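Local atomic coordinates of oxalate biosynthetic component 1 (Burkholderia thailandensis, PDB entry 5IKY), a protein that produces oxalate in a quorum sensing-dependent pathway, as a bifunctional enzyme that joins serine hydrolase activity to an additional lyase activity. Residues L32-A37 with A68-T73; E41-A46 with A235-P240; P28-E33 with H85-N90. All blocks are in the same frame, centred on the assembly; numbering follows the deposited sequence.

Interaction 1 of 3, residues L32-A37 with A68-T73; sequences LELLPA and APIDLT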
ATOM      1  N   LEU A  32      19.004 -45.407   0.410  1.00 75.70           N
ATOM      2  CA  LEU A  32      18.015 -45.984  -0.496  1.00 79.68           C
ATOM      3  C   LEU A  32      18.212 -47.489  -0.657  1.00 85.07           C
ATOM      4  O   LEU A  32      17.248 -48.255  -0.630  1.00 81.25           O
ATOM      5  CB  LEU A  32      18.078 -45.302  -1.862  1.00 70.25           C
ATOM      6  CG  LEU A  32      17.638 -43.838  -1.906  1.00 70.07           C
ATOM      7  CD1 LEU A  32      17.764 -43.283  -3.316  1.00 71.95           C
ATOM      8  CD2 LEU A  32      16.217 -43.698  -1.393  1.00 67.77           C
ATOM      9  N   GLU A  33      19.468 -47.903  -0.814  1.00 80.39           N
ATOM     10  CA  GLU A  33      19.820 -49.312  -0.999  1.00 82.99           C
ATOM     11  C   GLU A  33      19.397 -50.153   0.202  1.00 84.67           C
ATOM     12  O   GLU A  33      19.288 -51.376   0.119  1.00 96.47           O
ATOM     13  CB  GLU A  33      21.325 -49.449  -1.235  1.00 82.39           C
ATOM     14  CG  GLU A  33      21.733 -50.679  -2.026  1.00103.71           C
ATOM     15  CD  GLU A  33      23.196 -50.644  -2.428  1.00140.67           C
ATOM     16  OE1 GLU A  33      23.914 -49.727  -1.976  1.00143.26           O
ATOM     17  OE2 GLU A  33      23.628 -51.531  -3.195  1.00157.88           O
ATOM     18  N   LEU A  34      19.161 -49.471   1.317  1.00 88.92           N
ATOM     19  CA  LEU A  34      18.751 -50.092   2.567  1.00 81.16           C
ATOM     20  C   LEU A  34      17.284 -50.535   2.530  1.00 83.28           C
ATOM     21  O   LEU A  34      16.857 -51.377   3.321  1.00 93.02           O
ATOM     22  CB  LEU A  34      18.997 -49.106   3.712  1.00 87.68           C
ATOM     23  CG  LEU A  34      18.636 -49.428   5.157  1.00 99.83           C
ATOM     24  CD1 LEU A  34      19.678 -48.820   6.073  1.00 95.91           C
ATOM     25  CD2 LEU A  34      17.258 -48.874   5.481  1.00100.36           C
ATOM     26  N   LEU A  35      16.519 -49.965   1.605  1.00 94.34           N
ATOM     27  CA  LEU A  35      15.110 -50.312   1.439  1.00 91.21           C
ATOM     28  C   LEU A  35      14.934 -51.666   0.753  1.00 92.29           C
ATOM     29  O   LEU A  35      15.853 -52.153   0.096  1.00104.77           O
ATOM     30  CB  LEU A  35      14.388 -49.229   0.632  1.00 80.09           C
ATOM     31  CG  LEU A  35      14.021 -47.937   1.361  1.00 78.72           C
ATOM     32  CD1 LEU A  35      13.452 -46.913   0.385  1.00 59.99           C
ATOM     33  CD2 LEU A  35      13.029 -48.235   2.469  1.00 66.05           C
ATOM     34  N   PRO A  36      13.754 -52.287   0.917  1.00 82.99           N
ATOM     35  CA  PRO A  36      13.430 -53.462   0.103  1.00 79.24           C
ATOM     36  C   PRO A  36      13.336 -53.088  -1.375  1.00 95.54           C
ATOM     37  O   PRO A  36      13.023 -51.938  -1.689  1.00 93.48           O
ATOM     38  CB  PRO A  36      12.071 -53.910   0.652  1.00 82.26           C
ATOM     39  CG  PRO A  36      12.033 -53.374   2.042  1.00 82.51           C
ATOM     40  CD  PRO A  36      12.753 -52.057   1.973  1.00 89.65           C
ATOM     41  N   ALA A  37      13.600 -54.046  -2.258  1.00101.89           N
ATOM     42  CA  ALA A  37      13.695 -53.793  -3.696  1.00 91.68           C
ATOM     43  C   ALA A  37      12.464 -53.097  -4.273  1.00 97.99           C
ATOM     44  O   ALA A  37      12.586 -52.204  -5.112  1.00 95.24           O
ATOM     45  CB  ALA A  37      13.945 -55.096  -4.437  1.00 95.91           C
ATOM     46  N   ALA A  68      18.033 -39.268  11.555  1.00 61.56           N
ATOM     47  CA  ALA A  68      17.004 -40.058  12.221  1.00 61.87           C
ATOM     48  C   ALA A  68      17.491 -41.500  12.330  1.00 63.21           C
ATOM     49  O   ALA A  68      18.192 -41.982  11.442  1.00 69.00           O
ATOM     50  CB  ALA A  68      15.690 -39.984  11.461  1.00 60.59           C
ATOM     51  N   PRO A  69      17.130 -42.196  13.419  1.00 64.22           N
ATOM     52  CA  PRO A  69      17.633 -43.562  13.589  1.00 66.04           C
ATOM     53  C   PRO A  69      17.072 -44.506  12.534  1.00 66.74           C
ATOM     54  O   PRO A  69      15.940 -44.328  12.086  1.00 64.27           O
ATOM     55  CB  PRO A  69      17.145 -43.948  14.987  1.00 66.62           C
ATOM     56  CG  PRO A  69      15.933 -43.116  15.201  1.00 65.48           C
ATOM     57  CD  PRO A  69      16.206 -41.812  14.499  1.00 64.17           C
ATOM     58  N   ILE A  70      17.865 -45.491  12.137  1.00 71.24           N
ATOM     59  CA  ILE A  70      17.423 -46.472  11.159  1.00 72.00           C
ATOM     60  C   ILE A  70      17.227 -47.836  11.803  1.00 72.28           C
ATOM     61  O   ILE A  70      18.196 -48.497  12.178  1.00 83.54           O
ATOM     62  CB  ILE A  70      18.424 -46.614  10.001  1.00 70.61           C
ATOM     63  CG1 ILE A  70      18.727 -45.249   9.384  1.00 66.35           C
ATOM     64  CG2 ILE A  70      17.888 -47.574   8.955  1.00 69.99           C
ATOM     65  CD1 ILE A  70      19.763 -45.296   8.285  1.00 75.58           C
ATOM     66  N   ASP A  71      15.972 -48.252  11.936  1.00 78.89           N
ATOM     67  CA  ASP A  71      15.665 -49.584  12.439  1.00 77.83           C
ATOM     68  C   ASP A  71      15.432 -50.521  11.260  1.00 75.07           C
ATOM     69  O   ASP A  71      14.444 -50.385  10.543  1.00 87.52           O
ATOM     70  CB  ASP A  71      14.439 -49.555  13.355  1.00 68.77           C
ATOM     71  CG  ASP A  71      14.346 -50.784  14.247  1.00 96.58           C
ATOM     72  OD1 ASP A  71      15.007 -51.802  13.947  1.00 83.11           O
ATOM     73  OD2 ASP A  71      13.605 -50.731  15.252  1.00104.31           O
ATOM     74  N   LEU A  72      16.342 -51.469  11.063  1.00 93.88           N
ATOM     75  CA  LEU A  72      16.252 -52.392   9.935  1.00 92.30           C
ATOM     76  C   LEU A  72      15.055 -53.329  10.059  1.00100.44           C
ATOM     77  O   LEU A  72      14.650 -53.963   9.084  1.00109.12           O
ATOM     78  CB  LEU A  72      17.542 -53.203   9.803  1.00 86.85           C
ATOM     79  CG  LEU A  72      18.769 -52.410   9.348  1.00 77.77           C
ATOM     80  CD1 LEU A  72      19.966 -53.325   9.162  1.00 75.97           C
ATOM     81  CD2 LEU A  72      18.464 -51.656   8.065  1.00 75.85           C
ATOM     82  N   THR A  73      14.492 -53.412  11.261  1.00103.46           N
ATOM     83  CA  THR A  73      13.287 -54.196  11.496  1.00107.43           C
ATOM     84  C   THR A  73      12.111 -53.606  10.719  1.00118.35           C
ATOM     85  O   THR A  73      11.189 -54.319  10.322  1.00119.96           O
ATOM     86  CB  THR A  73      12.943 -54.259  12.998  1.00 92.53           C
ATOM     87  OG1 THR A  73      14.113 -54.620  13.742  1.00 91.16           O
ATOM     88  CG2 THR A  73      11.846 -55.279  13.260  1.00 86.18           C
TER
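Leu34 and Leu72 mark the nearest approach of the two backbones, with 8.1 Å between Leu34 CA and Leu72 CA, a gap that side chains fill. The side chain of Leu34 leaves the backbone toward residues 68-73, and its CG lies anti to the backbone N (chi1 178°), which carries both methyl groups across to the other segment. Leu34 CD1 meets Ile70 CG2 tip to tip at 3.6 Å, and Leu34 CD2 lies 3.8 Å from Ile70 CG2. Leu72 comes in at a slant. One of its methyls does the touching: Leu72 CD2 is 3.7 Å from Leu34 CG. Ile70 CG2 and Leu72 CD2 make the closest touches on the branched end of Leu34, with Ile70 CD1 a little farther off. Asp71, between them, leaves on the far side. Its OD1 accepts from Thr73 N at 3.2 Å, an Asx turn, and from Thr73 OG1 at 3.0 Å. Both donors come from one face of the carboxylate, and Ser98 OG also bonds to Asp71 OD1. Strand 70-71 is an outer strand of a three-stranded antiparallel sheet, paired with strand 99-102. Tyr75 and Pro240 also touch Leu34. The polar bonds nearby lie within residues 71-73 and to Ser98, not across the contact. The contact itself is purely apolar, so its hold on the sheet edge rests on shape and on the burial of methyl groups.

Interaction 2 of 3, residues E41-A46 with A235-P240; sequences EATIKA and ATLAIP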
ATOM      1  N   GLU A  41      12.542 -49.152  -5.507  1.00 77.32           N
ATOM      2  CA  GLU A  41      12.226 -48.815  -6.890  1.00 78.48           C
ATOM      3  C   GLU A  41      11.184 -47.703  -6.959  1.00 74.62           C
ATOM      4  O   GLU A  41      11.304 -46.775  -7.760  1.00 75.55           O
ATOM      5  CB  GLU A  41      11.728 -50.052  -7.643  1.00 76.97           C
ATOM      6  N   ALA A  42      10.164 -47.801  -6.114  1.00 67.72           N
ATOM      7  CA  ALA A  42       9.099 -46.806  -6.076  1.00 67.77           C
ATOM      8  C   ALA A  42       9.625 -45.451  -5.610  1.00 74.52           C
ATOM      9  O   ALA A  42       9.304 -44.415  -6.194  1.00 75.00           O
ATOM     10  CB  ALA A  42       7.969 -47.274  -5.172  1.00 58.63           C
ATOM     11  N   THR A  43      10.434 -45.470  -4.557  1.00 72.71           N
ATOM     12  CA  THR A  43      11.013 -44.251  -4.001  1.00 66.37           C
ATOM     13  C   THR A  43      11.900 -43.533  -5.017  1.00 69.98           C
ATOM     14  O   THR A  43      11.772 -42.324  -5.221  1.00 70.76           O
ATOM     15  CB  THR A  43      11.837 -44.550  -2.730  1.00 69.59           C
ATOM     16  OG1 THR A  43      10.962 -44.985  -1.683  1.00 68.15           O
ATOM     17  CG2 THR A  43      12.588 -43.309  -2.269  1.00 61.94           C
ATOM     18  N   ILE A  44      12.790 -44.286  -5.658  1.00 68.75           N
ATOM     19  CA  ILE A  44      13.735 -43.709  -6.608  1.00 73.92           C
ATOM     20  C   ILE A  44      13.029 -43.101  -7.818  1.00 72.35           C
ATOM     21  O   ILE A  44      13.348 -41.986  -8.231  1.00 75.57           O
ATOM     22  CB  ILE A  44      14.765 -44.755  -7.085  1.00 72.63           C
ATOM     23  CG1 ILE A  44      15.726 -45.105  -5.949  1.00 62.90           C
ATOM     24  CG2 ILE A  44      15.557 -44.229  -8.271  1.00 70.10           C
ATOM     25  CD1 ILE A  44      16.837 -46.046  -6.356  1.00 60.24           C
ATOM     26  N   LYS A  45      12.061 -43.821  -8.376  1.00 75.31           N
ATOM     27  CA  LYS A  45      11.355 -43.326  -9.554  1.00 82.64           C
ATOM     28  C   LYS A  45      10.483 -42.123  -9.204  1.00 81.24           C
ATOM     29  O   LYS A  45      10.215 -41.275 -10.056  1.00 84.37           O
ATOM     30  CB  LYS A  45      10.509 -44.432 -10.197  1.00 86.21           C
ATOM     31  CG  LYS A  45       9.217 -44.762  -9.467  1.00 94.89           C
ATOM     32  CD  LYS A  45       8.305 -45.616 -10.334  1.00 91.85           C
ATOM     33  CE  LYS A  45       7.962 -44.908 -11.636  1.00 89.96           C
ATOM     34  NZ  LYS A  45       7.047 -45.711 -12.496  1.00 96.48           N
ATOM     35  N   ALA A  46      10.049 -42.045  -7.949  1.00 72.14           N
ATOM     36  CA  ALA A  46       9.270 -40.900  -7.489  1.00 62.23           C
ATOM     37  C   ALA A  46      10.178 -39.689  -7.319  1.00 75.22           C
ATOM     38  O   ALA A  46       9.796 -38.565  -7.639  1.00 73.57           O
ATOM     39  CB  ALA A  46       8.556 -41.220  -6.186  1.00 56.48           C
ATOM     40  N   ALA A 235       2.134 -35.552  -2.015  1.00 64.25           N
ATOM     41  CA  ALA A 235       2.578 -36.631  -1.141  1.00 63.86           C
ATOM     42  C   ALA A 235       3.966 -36.352  -0.571  1.00 66.34           C
ATOM     43  O   ALA A 235       4.659 -35.441  -1.022  1.00 63.51           O
ATOM     44  CB  ALA A 235       2.570 -37.955  -1.892  1.00 56.12           C
ATOM     45  N   THR A 236       4.364 -37.138   0.427  1.00 77.55           N
ATOM     46  CA  THR A 236       5.693 -37.017   1.018  1.00 80.19           C
ATOM     47  C   THR A 236       6.408 -38.364   1.049  1.00 77.01           C
ATOM     48  O   THR A 236       5.810 -39.387   1.383  1.00 74.76           O
ATOM     49  CB  THR A 236       5.636 -36.452   2.454  1.00 75.32           C
ATOM     50  OG1 THR A 236       4.689 -37.197   3.230  1.00 77.95           O
ATOM     51  CG2 THR A 236       5.226 -34.987   2.436  1.00 78.33           C
ATOM     52  N   LEU A 237       7.689 -38.357   0.694  1.00 67.97           N
ATOM     53  CA  LEU A 237       8.514 -39.557   0.769  1.00 59.64           C
ATOM     54  C   LEU A 237       9.271 -39.618   2.086  1.00 72.99           C
ATOM     55  O   LEU A 237       9.962 -38.669   2.451  1.00 72.28           O
ATOM     56  CB  LEU A 237       9.510 -39.606  -0.390  1.00 59.22           C
ATOM     57  CG  LEU A 237       8.974 -39.882  -1.792  1.00 70.59           C
ATOM     58  CD1 LEU A 237      10.124 -39.868  -2.780  1.00 63.48           C
ATOM     59  CD2 LEU A 237       8.252 -41.215  -1.828  1.00 75.56           C
ATOM     60  N   ALA A 238       9.144 -40.736   2.794  1.00 62.86           N
ATOM     61  CA  ALA A 238       9.948 -40.974   3.987  1.00 64.86           C
ATOM     62  C   ALA A 238      11.236 -41.691   3.607  1.00 60.44           C
ATOM     63  O   ALA A 238      11.204 -42.800   3.076  1.00 83.27           O
ATOM     64  CB  ALA A 238       9.170 -41.781   5.013  1.00 57.74           C
ATOM     65  N   ILE A 239      12.368 -41.050   3.877  1.00 62.83           N
ATOM     66  CA  ILE A 239      13.674 -41.623   3.567  1.00 63.95           C
ATOM     67  C   ILE A 239      14.364 -42.116   4.843  1.00 65.19           C
ATOM     68  O   ILE A 239      14.420 -41.393   5.839  1.00 66.49           O
ATOM     69  CB  ILE A 239      14.579 -40.595   2.852  1.00 60.34           C
ATOM     70  CG1 ILE A 239      13.834 -39.946   1.683  1.00 62.12           C
ATOM     71  CG2 ILE A 239      15.864 -41.248   2.368  1.00 64.26           C
ATOM     72  CD1 ILE A 239      13.489 -40.905   0.567  1.00 63.04           C
ATOM     73  N   PRO A 240      14.875 -43.357   4.823  1.00 66.37           N
ATOM     74  CA  PRO A 240      15.590 -43.909   5.981  1.00 61.69           C
ATOM     75  C   PRO A 240      16.764 -43.034   6.415  1.00 69.10           C
ATOM     76  O   PRO A 240      17.579 -42.644   5.578  1.00 69.16           O
ATOM     77  CB  PRO A 240      16.083 -45.269   5.474  1.00 61.65           C
ATOM     78  CG  PRO A 240      15.115 -45.641   4.407  1.00 65.04           C
ATOM     79  CD  PRO A 240      14.723 -44.348   3.743  1.00 59.91           C
TER
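Thr43 OG1 is hydrogen-bonded to the carbonyl oxygen of Arg39, one turn back in helix 37-49, while the methyl of the same side chain faces residues 235-240. The hydroxyl is beside the backbone N (chi1 -67°) and CG2 is anti to that N. The threonine thus splits its work: OG1 bonds within its own helix, and CG2 takes part in the contact. Thr43 CG2 lies 3.8 Å from Ile239 CD1, and the two side chains cross at a slant. Ile239 reaches this place with the end of its chain, as it does not leave its backbone toward the helix. Leu237 does leave its backbone toward the helix. Leu237 CD1 sits 4.0 Å from Ala46 CB and 3.8 Å from Thr43 O. One methyl thus rests against the helix at both Thr43 and Ala46. The closest CA atoms, those of Thr43 and Leu237, are 7.1 Å apart. Thr43 also touches Leu32 and Leu35. Leu237 and Ile239 lean on Ile248 and Ile246 of strand 246-248, which pairs antiparallel with strand 235-237. Helix 37-49 packs on Leu237 of strand 235-237 and on Ile239 of the loop after it, with helix 29-33 beside it.

Interaction 3 of 3, residues P28-E33 with H85-N90; sequences PHALLE and HDALRN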
ATOM      1  N   PRO A  28      22.212 -40.077   0.089  1.00 72.28           N
ATOM      2  CA  PRO A  28      23.291 -41.038  -0.158  1.00 77.91           C
ATOM      3  C   PRO A  28      22.752 -42.358  -0.682  1.00 81.36           C
ATOM      4  O   PRO A  28      21.631 -42.738  -0.331  1.00 73.76           O
ATOM      5  CB  PRO A  28      23.920 -41.223   1.221  1.00 62.56           C
ATOM      6  CG  PRO A  28      23.596 -39.979   1.953  1.00 61.65           C
ATOM      7  CD  PRO A  28      22.235 -39.573   1.473  1.00 68.31           C
ATOM      8  N   HIS A  29      23.536 -43.043  -1.506  1.00 85.12           N
ATOM      9  CA  HIS A  29      23.125 -44.324  -2.059  1.00 74.84           C
ATOM     10  C   HIS A  29      22.669 -45.310  -0.983  1.00 80.15           C
ATOM     11  O   HIS A  29      21.595 -45.906  -1.102  1.00 67.27           O
ATOM     12  CB  HIS A  29      24.270 -44.931  -2.859  1.00102.82           C
ATOM     13  CG  HIS A  29      23.832 -45.949  -3.866  1.00126.60           C
ATOM     14  ND1 HIS A  29      23.842 -47.301  -3.610  1.00138.91           N
ATOM     15  CD2 HIS A  29      23.457 -45.813  -5.160  1.00135.09           C
ATOM     16  CE1 HIS A  29      23.421 -47.955  -4.680  1.00141.98           C
ATOM     17  NE2 HIS A  29      23.189 -47.076  -5.635  1.00140.52           N
ATOM     18  N   ALA A  30      23.480 -45.462   0.064  1.00 65.13           N
ATOM     19  CA  ALA A  30      23.210 -46.401   1.158  1.00 75.19           C
ATOM     20  C   ALA A  30      21.805 -46.300   1.754  1.00 77.35           C
ATOM     21  O   ALA A  30      21.186 -47.321   2.055  1.00 88.84           O
ATOM     22  CB  ALA A  30      24.243 -46.211   2.257  1.00 66.88           C
ATOM     23  N   LEU A  31      21.306 -45.079   1.929  1.00 84.99           N
ATOM     24  CA  LEU A  31      20.004 -44.880   2.559  1.00 79.61           C
ATOM     25  C   LEU A  31      18.879 -45.497   1.731  1.00 77.69           C
ATOM     26  O   LEU A  31      17.925 -46.052   2.279  1.00 84.05           O
ATOM     27  CB  LEU A  31      19.738 -43.390   2.787  1.00 74.65           C
ATOM     28  CG  LEU A  31      20.727 -42.683   3.719  1.00 80.54           C
ATOM     29  CD1 LEU A  31      20.274 -41.257   4.010  1.00 60.68           C
ATOM     30  CD2 LEU A  31      20.939 -43.471   5.013  1.00 63.14           C
ATOM     31  N   LEU A  32      19.004 -45.407   0.410  1.00 75.70           N
ATOM     32  CA  LEU A  32      18.015 -45.984  -0.496  1.00 79.68           C
ATOM     33  C   LEU A  32      18.212 -47.489  -0.657  1.00 85.07           C
ATOM     34  O   LEU A  32      17.248 -48.255  -0.630  1.00 81.25           O
ATOM     35  CB  LEU A  32      18.078 -45.302  -1.862  1.00 70.25           C
ATOM     36  CG  LEU A  32      17.638 -43.838  -1.906  1.00 70.07           C
ATOM     37  CD1 LEU A  32      17.764 -43.283  -3.316  1.00 71.95           C
ATOM     38  CD2 LEU A  32      16.217 -43.698  -1.393  1.00 67.77           C
ATOM     39  N   GLU A  33      19.468 -47.903  -0.814  1.00 80.39           N
ATOM     40  CA  GLU A  33      19.820 -49.312  -0.999  1.00 82.99           C
ATOM     41  C   GLU A  33      19.397 -50.153   0.202  1.00 84.67           C
ATOM     42  O   GLU A  33      19.288 -51.376   0.119  1.00 96.47           O
ATOM     43  CB  GLU A  33      21.325 -49.449  -1.235  1.00 82.39           C
ATOM     44  CG  GLU A  33      21.733 -50.679  -2.026  1.00103.71           C
ATOM     45  CD  GLU A  33      23.196 -50.644  -2.428  1.00140.67           C
ATOM     46  OE1 GLU A  33      23.914 -49.727  -1.976  1.00143.26           O
ATOM     47  OE2 GLU A  33      23.628 -51.531  -3.195  1.00157.88           O
ATOM     48  N   HIS A  85      26.216 -52.115   4.840  1.00105.70           N
ATOM     49  CA  HIS A  85      26.841 -51.980   6.160  1.00 94.48           C
ATOM     50  C   HIS A  85      28.129 -51.141   6.187  1.00 93.39           C
ATOM     51  O   HIS A  85      28.366 -50.388   7.135  1.00 85.15           O
ATOM     52  CB  HIS A  85      27.136 -53.370   6.729  1.00 91.29           C
ATOM     53  CG  HIS A  85      27.917 -53.346   8.002  1.00 99.10           C
ATOM     54  ND1 HIS A  85      29.287 -53.187   8.036  1.00104.43           N
ATOM     55  CD2 HIS A  85      27.520 -53.474   9.287  1.00 98.81           C
ATOM     56  CE1 HIS A  85      29.697 -53.209   9.292  1.00 88.38           C
ATOM     57  NE2 HIS A  85      28.645 -53.383  10.070  1.00 92.33           N
ATOM     58  N   ASP A  86      28.964 -51.297   5.160  1.00105.61           N
ATOM     59  CA  ASP A  86      30.236 -50.574   5.071  1.00112.27           C
ATOM     60  C   ASP A  86      30.036 -49.118   4.684  1.00 96.93           C
ATOM     61  O   ASP A  86      30.757 -48.244   5.159  1.00 93.15           O
ATOM     62  CB  ASP A  86      31.179 -51.235   4.068  1.00126.73           C
ATOM     63  CG  ASP A  86      31.816 -52.489   4.606  1.00130.94           C
ATOM     64  OD1 ASP A  86      32.645 -52.377   5.511  1.00119.10           O
ATOM     65  OD2 ASP A  86      31.522 -53.589   4.102  1.00144.36           O
ATOM     66  N   ALA A  87      29.060 -48.883   3.818  1.00 96.05           N
ATOM     67  CA  ALA A  87      28.713 -47.550   3.398  1.00 91.82           C
ATOM     68  C   ALA A  87      28.190 -46.733   4.563  1.00 95.78           C
ATOM     69  O   ALA A  87      28.567 -45.575   4.721  1.00 84.27           O
ATOM     70  CB  ALA A  87      27.680 -47.614   2.276  1.00 82.44           C
ATOM     71  N   LEU A  88      27.296 -47.333   5.350  1.00 99.14           N
ATOM     72  CA  LEU A  88      26.731 -46.669   6.519  1.00 90.45           C
ATOM     73  C   LEU A  88      27.815 -46.273   7.513  1.00 83.44           C
ATOM     74  O   LEU A  88      27.805 -45.161   8.047  1.00 82.07           O
ATOM     75  CB  LEU A  88      25.694 -47.558   7.211  1.00 83.80           C
ATOM     76  CG  LEU A  88      24.276 -47.582   6.631  1.00 91.37           C
ATOM     77  CD1 LEU A  88      24.179 -48.540   5.462  1.00103.10           C
ATOM     78  CD2 LEU A  88      23.265 -47.943   7.705  1.00 95.57           C
ATOM     79  N   ARG A  89      28.748 -47.184   7.759  1.00 87.54           N
ATOM     80  CA  ARG A  89      29.833 -46.924   8.696  1.00102.83           C
ATOM     81  C   ARG A  89      30.789 -45.872   8.139  1.00100.39           C
ATOM     82  O   ARG A  89      31.330 -45.052   8.884  1.00 84.17           O
ATOM     83  CB  ARG A  89      30.585 -48.216   9.015  1.00 93.01           C
ATOM     84  CG  ARG A  89      30.871 -48.410  10.497  1.00 93.07           C
ATOM     85  CD  ARG A  89      30.724 -49.869  10.904  1.00102.27           C
ATOM     86  NE  ARG A  89      30.940 -50.058  12.338  1.00 96.25           N
ATOM     87  CZ  ARG A  89      30.538 -51.126  13.018  1.00104.20           C
ATOM     88  NH1 ARG A  89      29.900 -52.109  12.398  1.00117.37           N
ATOM     89  NH2 ARG A  89      30.775 -51.214  14.321  1.00102.62           N
ATOM     90  N   ASN A  90      30.985 -45.897   6.825  1.00108.81           N
ATOM     91  CA  ASN A  90      31.856 -44.934   6.166  1.00123.57           C
ATOM     92  C   ASN A  90      31.212 -43.552   6.134  1.00126.10           C
ATOM     93  O   ASN A  90      31.899 -42.533   6.184  1.00130.92           O
ATOM     94  CB  ASN A  90      32.196 -45.397   4.748  1.00133.49           C
ATOM     95  CG  ASN A  90      33.512 -44.829   4.247  1.00146.60           C
ATOM     96  OD1 ASN A  90      33.905 -43.720   4.608  1.00153.00           O
ATOM     97  ND2 ASN A  90      34.205 -45.595   3.410  1.00147.72           N
TER
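Leu88 has its CG beside the backbone N and anti to the carbonyl carbon (chi1 -82°), and with chi2 at 83° its CD1 comes to Ala30. The methyl of Ala30 needs no torsion, because it already leaves the backbone toward helix 82-90. Ala30 CB lies 4.0 Å from Leu88 CD1 and 3.7 Å from Ala87 CB. The two alanine methyls face each other, and the backbones come close: 6.1 Å between Ala30 CA and Ala87 CA. Two helices meet here, with an alanine on each side and a leucine end beside them. The contact joins helix 29-33 to helix 82-90 in the N-terminal part of the chain. Leu88 also packs on Leu34 and on Trp93 of strand 93-96. Each helix also carries an internal side-chain bond over one turn. His29 ND1 donates to Glu33 OE1 at 2.9 Å; the oxygen lies in the ring plane, but the histidine stands well above the carboxylate plane. Arg89 NH1 donates to His85 NE2, also at 2.9 Å and with the imidazole nitrogen in the guanidinium plane. The ring of His85 meets that of Trp100 with planes at about 75°.

Overall arrangement
The three contacts form one cluster far from the centre of the chain. Interaction 1 lies about 10 Å from interaction 3 and 12 Å from interaction 2, and interactions 2 and 3 are 16 Å apart, all centre to centre. Interactions 1 and 3 share Leu32 and Glu33 and both use helix 29-33. Helix 37-49 of interaction 2 comes next, then strand 70-71 and helix 82-90. Residues 235-240 come much later. The contacts adjoin: Leu32 packs on Thr43 and Ile44, and Leu31 on Ile70. Residues 235-240 belong to the region related to beta-keto acid cleavage enzymes, so interaction 2 joins that region to the N-terminal domain.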